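Local coordinates for protein carbohydrate binding module E1 (Uncultured bacterium, PDB 5KLC) that probably binds carbohydrate chains as a non-catalytic carbohydrate-binding module, at residues G38-G43 and V92-W97; S44-A49 and A86-N91. One frame throughout, in Å; residues are numbered along the deposited sequence.

Contact 1: G38-G43 and V92-W97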
ATOM      1  N   GLY A  38      -6.867  13.105   5.669  1.00 17.54           N
ATOM      2  CA  GLY A  38      -5.673  13.523   4.965  1.00 20.87           C
ATOM      3  C   GLY A  38      -5.441  12.732   3.691  1.00 19.72           C
ATOM      4  O   GLY A  38      -6.365  12.217   3.063  1.00 19.02           O
ATOM      5  N   THR A  39      -4.172  12.630   3.314  1.00 14.49           N
ATOM      6  CA  THR A  39      -3.768  12.050   2.042  1.00 13.65           C
ATOM      7  C   THR A  39      -2.869  10.845   2.286  1.00 12.42           C
ATOM      8  O   THR A  39      -1.906  10.934   3.058  1.00 13.45           O
ATOM      9  CB  THR A  39      -3.041  13.093   1.186  1.00 15.24           C
ATOM     10  OG1 THR A  39      -3.927  14.186   0.913  1.00 19.18           O
ATOM     11  CG2 THR A  39      -2.603  12.474  -0.139  1.00 13.49           C
ATOM     12  N   LEU A  40      -3.176   9.733   1.614  1.00 11.88           N
ATOM     13  CA  LEU A  40      -2.403   8.504   1.756  1.00 10.95           C
ATOM     14  C   LEU A  40      -0.974   8.704   1.266  1.00 11.99           C
ATOM     15  O   LEU A  40      -0.739   9.345   0.242  1.00 14.52           O
ATOM     16  CB  LEU A  40      -3.069   7.374   0.963  1.00 10.80           C
ATOM     17  CG  LEU A  40      -2.410   5.989   0.962  1.00 10.11           C
ATOM     18  CD1 LEU A  40      -2.414   5.373   2.363  1.00 10.08           C
ATOM     19  CD2 LEU A  40      -3.109   5.070  -0.047  1.00 15.75           C
ATOM     20  N   GLN A  41      -0.020   8.127   1.991  1.00 10.73           N
ATOM     21  CA  GLN A  41       1.391   8.170   1.634  1.00 11.91           C
ATOM     22  C   GLN A  41       1.941   6.754   1.748  1.00 11.80           C
ATOM     23  O   GLN A  41       1.628   6.040   2.707  1.00 10.38           O
ATOM     24  CB  GLN A  41       2.175   9.108   2.570  1.00 10.04           C
ATOM     25  CG  GLN A  41       1.494  10.443   2.925  1.00 14.57           C
ATOM     26  CD  GLN A  41       1.516  11.498   1.824  1.00 17.66           C
ATOM     27  OE1 GLN A  41       0.655  12.398   1.783  1.00 19.32           O
ATOM     28  NE2 GLN A  41       2.492  11.411   0.945  1.00 11.28           N
ATOM     29  N   ILE A  42       2.742   6.334   0.771  1.00  9.37           N
ATOM     30  CA  ILE A  42       3.360   5.010   0.773  1.00  8.73           C
ATOM     31  C   ILE A  42       4.862   5.217   0.735  1.00  9.80           C
ATOM     32  O   ILE A  42       5.386   5.822  -0.212  1.00 12.87           O
ATOM     33  CB  ILE A  42       2.899   4.145  -0.413  1.00  9.93           C
ATOM     34  CG1 ILE A  42       1.398   3.885  -0.334  1.00 12.23           C
ATOM     35  CG2 ILE A  42       3.683   2.836  -0.452  1.00 10.63           C
ATOM     36  CD1 ILE A  42       0.815   3.276  -1.600  1.00 10.47           C
ATOM     37  N   GLY A  43       5.548   4.730   1.758  1.00  9.42           N
ATOM     38  CA  GLY A  43       6.965   5.011   1.952  1.00  9.13           C
ATOM     39  C   GLY A  43       7.811   3.758   1.993  1.00 12.27           C
ATOM     40  O   GLY A  43       7.452   2.776   2.646  1.00  9.90           O
ATOM     41  N   VAL A  92       7.990  -1.431   4.014  1.00 10.79           N
ATOM     42  CA  VAL A  92       7.135  -0.356   3.539  1.00  9.88           C
ATOM     43  C   VAL A  92       6.331   0.172   4.713  1.00 10.41           C
ATOM     44  O   VAL A  92       6.040  -0.553   5.670  1.00 11.60           O
ATOM     45  CB  VAL A  92       6.210  -0.839   2.400  1.00  9.32           C
ATOM     46  CG1 VAL A  92       5.224  -1.907   2.912  1.00 11.79           C
ATOM     47  CG2 VAL A  92       5.484   0.337   1.755  1.00 11.23           C
ATOM     48  N   LYS A  93       5.963   1.444   4.650  1.00 11.01           N
ATOM     49  CA  LYS A  93       4.921   1.893   5.553  1.00 13.44           C
ATOM     50  C   LYS A  93       3.857   2.684   4.818  1.00 10.19           C
ATOM     51  O   LYS A  93       4.125   3.390   3.845  1.00 12.21           O
ATOM     52  CB  LYS A  93       5.452   2.701   6.733  1.00 18.35           C
ATOM     53  CG  LYS A  93       6.481   3.736   6.477  1.00 19.73           C
ATOM     54  CD  LYS A  93       7.093   4.064   7.838  1.00 25.17           C
ATOM     55  CE  LYS A  93       7.885   5.355   7.846  1.00 27.71           C
ATOM     56  NZ  LYS A  93       8.432   5.659   9.219  1.00 32.53           N
ATOM     57  N   PHE A  94       2.636   2.525   5.303  1.00 10.56           N
ATOM     58  CA  PHE A  94       1.496   3.302   4.859  1.00 10.68           C
ATOM     59  C   PHE A  94       1.218   4.356   5.917  1.00 11.04           C
ATOM     60  O   PHE A  94       1.238   4.048   7.114  1.00 12.91           O
ATOM     61  CB  PHE A  94       0.286   2.394   4.649  1.00 12.51           C
ATOM     62  CG  PHE A  94       0.430   1.473   3.462  1.00 19.15           C
ATOM     63  CD1 PHE A  94       1.403   0.486   3.435  1.00 25.55           C
ATOM     64  CD2 PHE A  94      -0.382   1.621   2.355  1.00 26.74           C
ATOM     65  CE1 PHE A  94       1.546  -0.353   2.332  1.00 24.22           C
ATOM     66  CE2 PHE A  94      -0.230   0.787   1.252  1.00 26.19           C
ATOM     67  CZ  PHE A  94       0.725  -0.200   1.252  1.00 20.23           C
ATOM     68  N   ASP A  95       1.000   5.598   5.487  1.00 11.69           N
ATOM     69  CA  ASP A  95       0.762   6.696   6.416  1.00 10.93           C
ATOM     70  C   ASP A  95      -0.256   7.629   5.774  1.00 11.18           C
ATOM     71  O   ASP A  95      -0.701   7.411   4.646  1.00 12.80           O
ATOM     72  CB  ASP A  95       2.081   7.409   6.765  1.00 11.69           C
ATOM     73  CG  ASP A  95       2.055   8.084   8.142  1.00 13.91           C
ATOM     74  OD1 ASP A  95       3.132   8.147   8.791  1.00 16.38           O
ATOM     75  OD2 ASP A  95       0.984   8.560   8.572  1.00 12.06           O
ATOM     76  N   ASN A  96      -0.660   8.658   6.504  1.00 13.05           N
ATOM     77  CA  ASN A  96      -1.556   9.647   5.930  1.00 14.44           C
ATOM     78  C   ASN A  96      -1.387  10.939   6.703  1.00 15.13           C
ATOM     79  O   ASN A  96      -1.253  10.913   7.927  1.00 13.69           O
ATOM     80  CB  ASN A  96      -3.021   9.186   5.956  1.00 15.23           C
ATOM     81  CG  ASN A  96      -3.485   8.741   7.339  1.00 17.14           C
ATOM     82  OD1 ASN A  96      -3.231   7.613   7.758  1.00 20.25           O
ATOM     83  ND2 ASN A  96      -4.211   9.615   8.030  1.00 17.37           N
ATOM     84  N   TRP A  97      -1.380  12.055   5.982  1.00 13.03           N
ATOM     85  CA  TRP A  97      -1.274  13.364   6.620  1.00 13.15           C
ATOM     86  C   TRP A  97      -1.722  14.453   5.657  1.00 15.59           C
ATOM     87  O   TRP A  97      -2.045  14.178   4.497  1.00 17.74           O
ATOM     88  CB  TRP A  97       0.156  13.640   7.106  1.00 15.00           C
ATOM     89  CG  TRP A  97       1.216  13.626   6.030  1.00 12.05           C
ATOM     90  CD1 TRP A  97       1.395  14.553   5.048  1.00 18.47           C
ATOM     91  CD2 TRP A  97       2.266  12.660   5.866  1.00 13.82           C
ATOM     92  NE1 TRP A  97       2.469  14.213   4.263  1.00 13.27           N
ATOM     93  CE2 TRP A  97       3.026  13.058   4.749  1.00 14.22           C
ATOM     94  CE3 TRP A  97       2.634  11.498   6.555  1.00 15.21           C
ATOM     95  CZ2 TRP A  97       4.127  12.332   4.298  1.00 15.11           C
ATOM     96  CZ3 TRP A  97       3.725  10.773   6.104  1.00 15.08           C
ATOM     97  CH2 TRP A  97       4.462  11.194   4.986  1.00 14.35           C
ATOM     98  OXT TRP A  97      -1.771  15.624   6.034  1.00 20.00           O
TER
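The indole of Trp97 lies across the side chain of Gln41, whose CG sits 3.5 Å from the centroid of the six-membered ring and almost on the ring normal, a CH-pi contact over the face. Beyond CG the amide plane of Gln41 is stacked almost flat on the same ring system, 3° from parallel, and Asp95 OD1 lies at the indole edge, in its plane. A long, flexible glutamine suits this place because a bend at chi2 (-76°) lays its chain flat under the ring. Trp97 has CG wedged between its backbone N and carbonyl carbon (chi1 60°), which turns the indole back over the neighbouring strand, and Trp68 meets it edge-to-face. On the opposite face of the sheet the Phe94 ring has Leu40 CD1 at its edge, while Ile42 runs alongside it, CG1 coming to 3.8 Å from Phe94 CE2. Next along, Ile42 CG2 meets Val92 CG2 at 3.8 Å. These apolar residues face strand 50-54 of the other sheet, where Tyr52 touches Ile42, Val92 and Phe94, so they form one side of a beta-sandwich core from antiparallel strands 40-44 and 90-96. Their backbones are zipped by paired bonds: Gln41 N to Asp95 O (2.8 Å) and Asp95 N to Gln41 O (2.9 Å), with Gly43 and Lys93 exchanging a second pair. Thr39 and Trp97 continue the pattern, Thr39 N reaching Trp97 O of the terminal carboxylate at 2.9 Å. Asp95 OD2 accepts the N-H of Asn96 at 2.6 Å through its anti lone pair and also forms a salt bridge with Lys19, whereas Asn96 turns its amide oxygen inward to the hydroxyl of Tyr33.

Contact 2: S44-A49 and A86-N91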
ATOM      1  N   SER A  44       8.952   3.799   1.304  1.00 10.87           N
ATOM      2  CA  SER A  44       9.876   2.681   1.362  1.00 10.11           C
ATOM      3  C   SER A  44      11.278   3.183   1.061  1.00 14.76           C
ATOM      4  O   SER A  44      11.462   4.143   0.308  1.00 11.08           O
ATOM      5  CB  SER A  44       9.497   1.566   0.386  1.00 10.17           C
ATOM      6  OG  SER A  44      10.422   0.498   0.535  1.00 12.49           O
ATOM      7  N   TRP A  45      12.264   2.520   1.665  1.00 15.35           N
ATOM      8  CA  TRP A  45      13.653   2.941   1.565  1.00 16.37           C
ATOM      9  C   TRP A  45      14.580   1.772   1.269  1.00 15.54           C
ATOM     10  O   TRP A  45      15.806   1.928   1.340  1.00 16.26           O
ATOM     11  CB  TRP A  45      14.064   3.681   2.847  1.00 14.20           C
ATOM     12  CG  TRP A  45      13.232   4.919   3.010  1.00 10.92           C
ATOM     13  CD1 TRP A  45      13.539   6.182   2.570  1.00 13.14           C
ATOM     14  CD2 TRP A  45      11.919   5.005   3.588  1.00 10.89           C
ATOM     15  NE1 TRP A  45      12.506   7.046   2.860  1.00 11.07           N
ATOM     16  CE2 TRP A  45      11.499   6.347   3.477  1.00 10.96           C
ATOM     17  CE3 TRP A  45      11.068   4.080   4.198  1.00 13.61           C
ATOM     18  CZ2 TRP A  45      10.267   6.787   3.959  1.00 13.61           C
ATOM     19  CZ3 TRP A  45       9.836   4.517   4.668  1.00 16.28           C
ATOM     20  CH2 TRP A  45       9.452   5.860   4.544  1.00 14.91           C
ATOM     21  N   THR A  46      14.028   0.618   0.900  1.00 11.30           N
ATOM     22  CA  THR A  46      14.818  -0.575   0.613  1.00 12.94           C
ATOM     23  C   THR A  46      15.528  -0.503  -0.737  1.00 12.24           C
ATOM     24  O   THR A  46      16.451  -1.286  -0.981  1.00 13.97           O
ATOM     25  CB  THR A  46      13.899  -1.803   0.677  1.00 20.45           C
ATOM     26  OG1 THR A  46      13.240  -1.830   1.949  1.00 20.87           O
ATOM     27  CG2 THR A  46      14.676  -3.091   0.517  1.00 22.05           C
ATOM     28  N   GLY A  47      15.155   0.431  -1.604  1.00 15.12           N
ATOM     29  CA  GLY A  47      15.723   0.487  -2.935  1.00 12.16           C
ATOM     30  C   GLY A  47      15.037  -0.399  -3.950  1.00 15.12           C
ATOM     31  O   GLY A  47      15.540  -0.537  -5.066  1.00 15.67           O
ATOM     32  N   VAL A  48      13.916  -1.012  -3.593  1.00 11.99           N
ATOM     33  CA  VAL A  48      13.176  -1.907  -4.477  1.00 12.41           C
ATOM     34  C   VAL A  48      11.966  -1.155  -5.001  1.00 13.44           C
ATOM     35  O   VAL A  48      11.194  -0.594  -4.216  1.00 14.18           O
ATOM     36  CB  VAL A  48      12.743  -3.185  -3.739  1.00 12.84           C
ATOM     37  CG1 VAL A  48      11.840  -4.037  -4.613  1.00 15.40           C
ATOM     38  CG2 VAL A  48      13.953  -3.985  -3.331  1.00 16.07           C
ATOM     39  N   ALA A  49      11.802  -1.136  -6.324  1.00 14.89           N
ATOM     40  CA  ALA A  49      10.606  -0.557  -6.923  1.00 16.04           C
ATOM     41  C   ALA A  49       9.401  -1.445  -6.650  1.00 14.34           C
ATOM     42  O   ALA A  49       9.483  -2.672  -6.735  1.00 16.88           O
ATOM     43  CB  ALA A  49      10.790  -0.383  -8.427  1.00 15.68           C
ATOM     44  N   ALA A  86       7.089  -6.399  -7.110  1.00 10.98           N
ATOM     45  CA  ALA A  86       8.246  -6.120  -6.274  1.00 14.04           C
ATOM     46  C   ALA A  86       9.238  -7.254  -6.497  1.00 17.25           C
ATOM     47  O   ALA A  86       8.866  -8.427  -6.361  1.00 12.79           O
ATOM     48  CB  ALA A  86       7.851  -6.006  -4.798  1.00 12.35           C
ATOM     49  N   SER A  87      10.483  -6.934  -6.862  1.00 14.64           N
ATOM     50  CA  SER A  87      11.429  -7.997  -7.201  1.00 16.63           C
ATOM     51  C   SER A  87      11.829  -8.832  -5.988  1.00 13.32           C
ATOM     52  O   SER A  87      12.273  -9.970  -6.161  1.00 15.02           O
ATOM     53  CB  SER A  87      12.678  -7.413  -7.877  1.00 19.26           C
ATOM     54  OG  SER A  87      13.392  -6.568  -6.996  1.00 18.98           O
ATOM     55  N   ARG A  88      11.654  -8.306  -4.777  1.00 13.99           N
ATOM     56  CA  ARG A  88      12.026  -9.005  -3.553  1.00 14.92           C
ATOM     57  C   ARG A  88      11.307  -8.329  -2.396  1.00 13.27           C
ATOM     58  O   ARG A  88      10.797  -7.218  -2.534  1.00 14.60           O
ATOM     59  CB  ARG A  88      13.545  -9.000  -3.333  1.00 15.40           C
ATOM     60  CG  ARG A  88      14.173  -7.608  -3.227  1.00 14.19           C
ATOM     61  CD  ARG A  88      15.652  -7.701  -2.860  1.00 15.41           C
ATOM     62  NE  ARG A  88      16.298  -6.392  -2.831  1.00 19.02           N
ATOM     63  CZ  ARG A  88      16.431  -5.653  -1.736  1.00 21.82           C
ATOM     64  NH1 ARG A  88      15.968  -6.100  -0.572  1.00 19.53           N
ATOM     65  NH2 ARG A  88      17.026  -4.468  -1.801  1.00 18.84           N
ATOM     66  N   SER A  89      11.278  -9.010  -1.251  1.00 16.40           N
ATOM     67  CA  SER A  89      10.615  -8.452  -0.081  1.00 11.77           C
ATOM     68  C   SER A  89      11.228  -7.100   0.273  1.00 11.66           C
ATOM     69  O   SER A  89      12.412  -6.847   0.034  1.00 16.29           O
ATOM     70  CB  SER A  89      10.720  -9.406   1.106  1.00 13.19           C
ATOM     71  OG  SER A  89      12.040  -9.433   1.620  1.00 14.34           O
ATOM     72  N   PHE A  90      10.409  -6.224   0.844  1.00 12.42           N
ATOM     73  CA  PHE A  90      10.858  -4.870   1.119  1.00 11.25           C
ATOM     74  C   PHE A  90      10.056  -4.294   2.277  1.00 11.31           C
ATOM     75  O   PHE A  90       8.896  -4.656   2.493  1.00 13.92           O
ATOM     76  CB  PHE A  90      10.722  -3.984  -0.130  1.00 13.23           C
ATOM     77  CG  PHE A  90       9.297  -3.788  -0.588  1.00 11.51           C
ATOM     78  CD1 PHE A  90       8.610  -4.803  -1.247  1.00 10.86           C
ATOM     79  CD2 PHE A  90       8.646  -2.586  -0.364  1.00  9.57           C
ATOM     80  CE1 PHE A  90       7.294  -4.619  -1.660  1.00 11.71           C
ATOM     81  CE2 PHE A  90       7.331  -2.395  -0.777  1.00 10.59           C
ATOM     82  CZ  PHE A  90       6.656  -3.409  -1.419  1.00 13.69           C
ATOM     83  N   ASN A  91      10.692  -3.397   3.024  1.00 12.12           N
ATOM     84  CA  ASN A  91      10.034  -2.724   4.136  1.00 14.66           C
ATOM     85  C   ASN A  91       9.256  -1.518   3.630  1.00 16.89           C
ATOM     86  O   ASN A  91       9.799  -0.663   2.921  1.00 14.23           O
ATOM     87  CB  ASN A  91      11.056  -2.282   5.186  1.00 14.55           C
ATOM     88  CG  ASN A  91      11.589  -3.432   6.000  1.00 23.22           C
ATOM     89  OD1 ASN A  91      10.878  -4.399   6.267  1.00 19.61           O
ATOM     90  ND2 ASN A  91      12.856  -3.335   6.409  1.00 25.09           N
TER
HETATM   91  O   HOH W   1      12.219   0.546   3.695  1.00 14.75           O
HETATM   92  O   HOH W   2      10.954  -4.340  -8.032  1.00 15.85           O
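Ser44 and Asn91 stand 6.1 Å apart at their CA atoms, and from there the segment 44-49 runs beside 86-91 without regular strand pairing, so side chains and waters join the two. Ser44 OG, anti to its own N (chi1 -178°), donates to Asn91 O at 2.7 Å and lies at the edge of the Phe90 ring. Thr46 OG1 accepts the N-H of Asn91 at 3.2 Å and donates to a water that also binds Trp45 N and Asn91 O; a small beta-branched alcohol thus serves the backbone with its hydroxyl while its CG2 rests 3.5 Å from Arg88 NH1. A valine at Thr46 would probably leave the Asn91 N-H without this acceptor and the bridging water with one fewer partner. A compact, branched side chain suits position 48: Val48 puts CG2 over one face of the Arg88 guanidinium, 3.4 Å from CZ, while its CB packs against Phe90 CB at 4.2 Å. A second water links Ala49 O to Ser87 N. This is a pair of neighbouring loops at one end of a beta-sandwich, one crossing from strand 40-44 to strand 50-54, the other from 77-86 to 90-96.

Contacts 1 and 2 have centres about 16 Å apart and follow one another along the same two chain runs: 38-43 leads into 44-49, and 86-91 into 92-97, so contact 2 falls between the two halves of contact 1. Both draw on strand 90-96, neighbour of 40-44 in the four-stranded antiparallel sheet. Contact 1 forms the middle of that sheet, and contact 2 lies at its end, where the chain passes out to strand 50-54 and comes back from strand 77-86 of the other sheet. They touch through Lys93 CE and Trp45 CH2, 3.7 Å apart. Trp45 and Trp97, one from each contact, both meet Trp68 edge-to-face, an aromatic grouping consistent with, though not proof of, a sugar-binding surface.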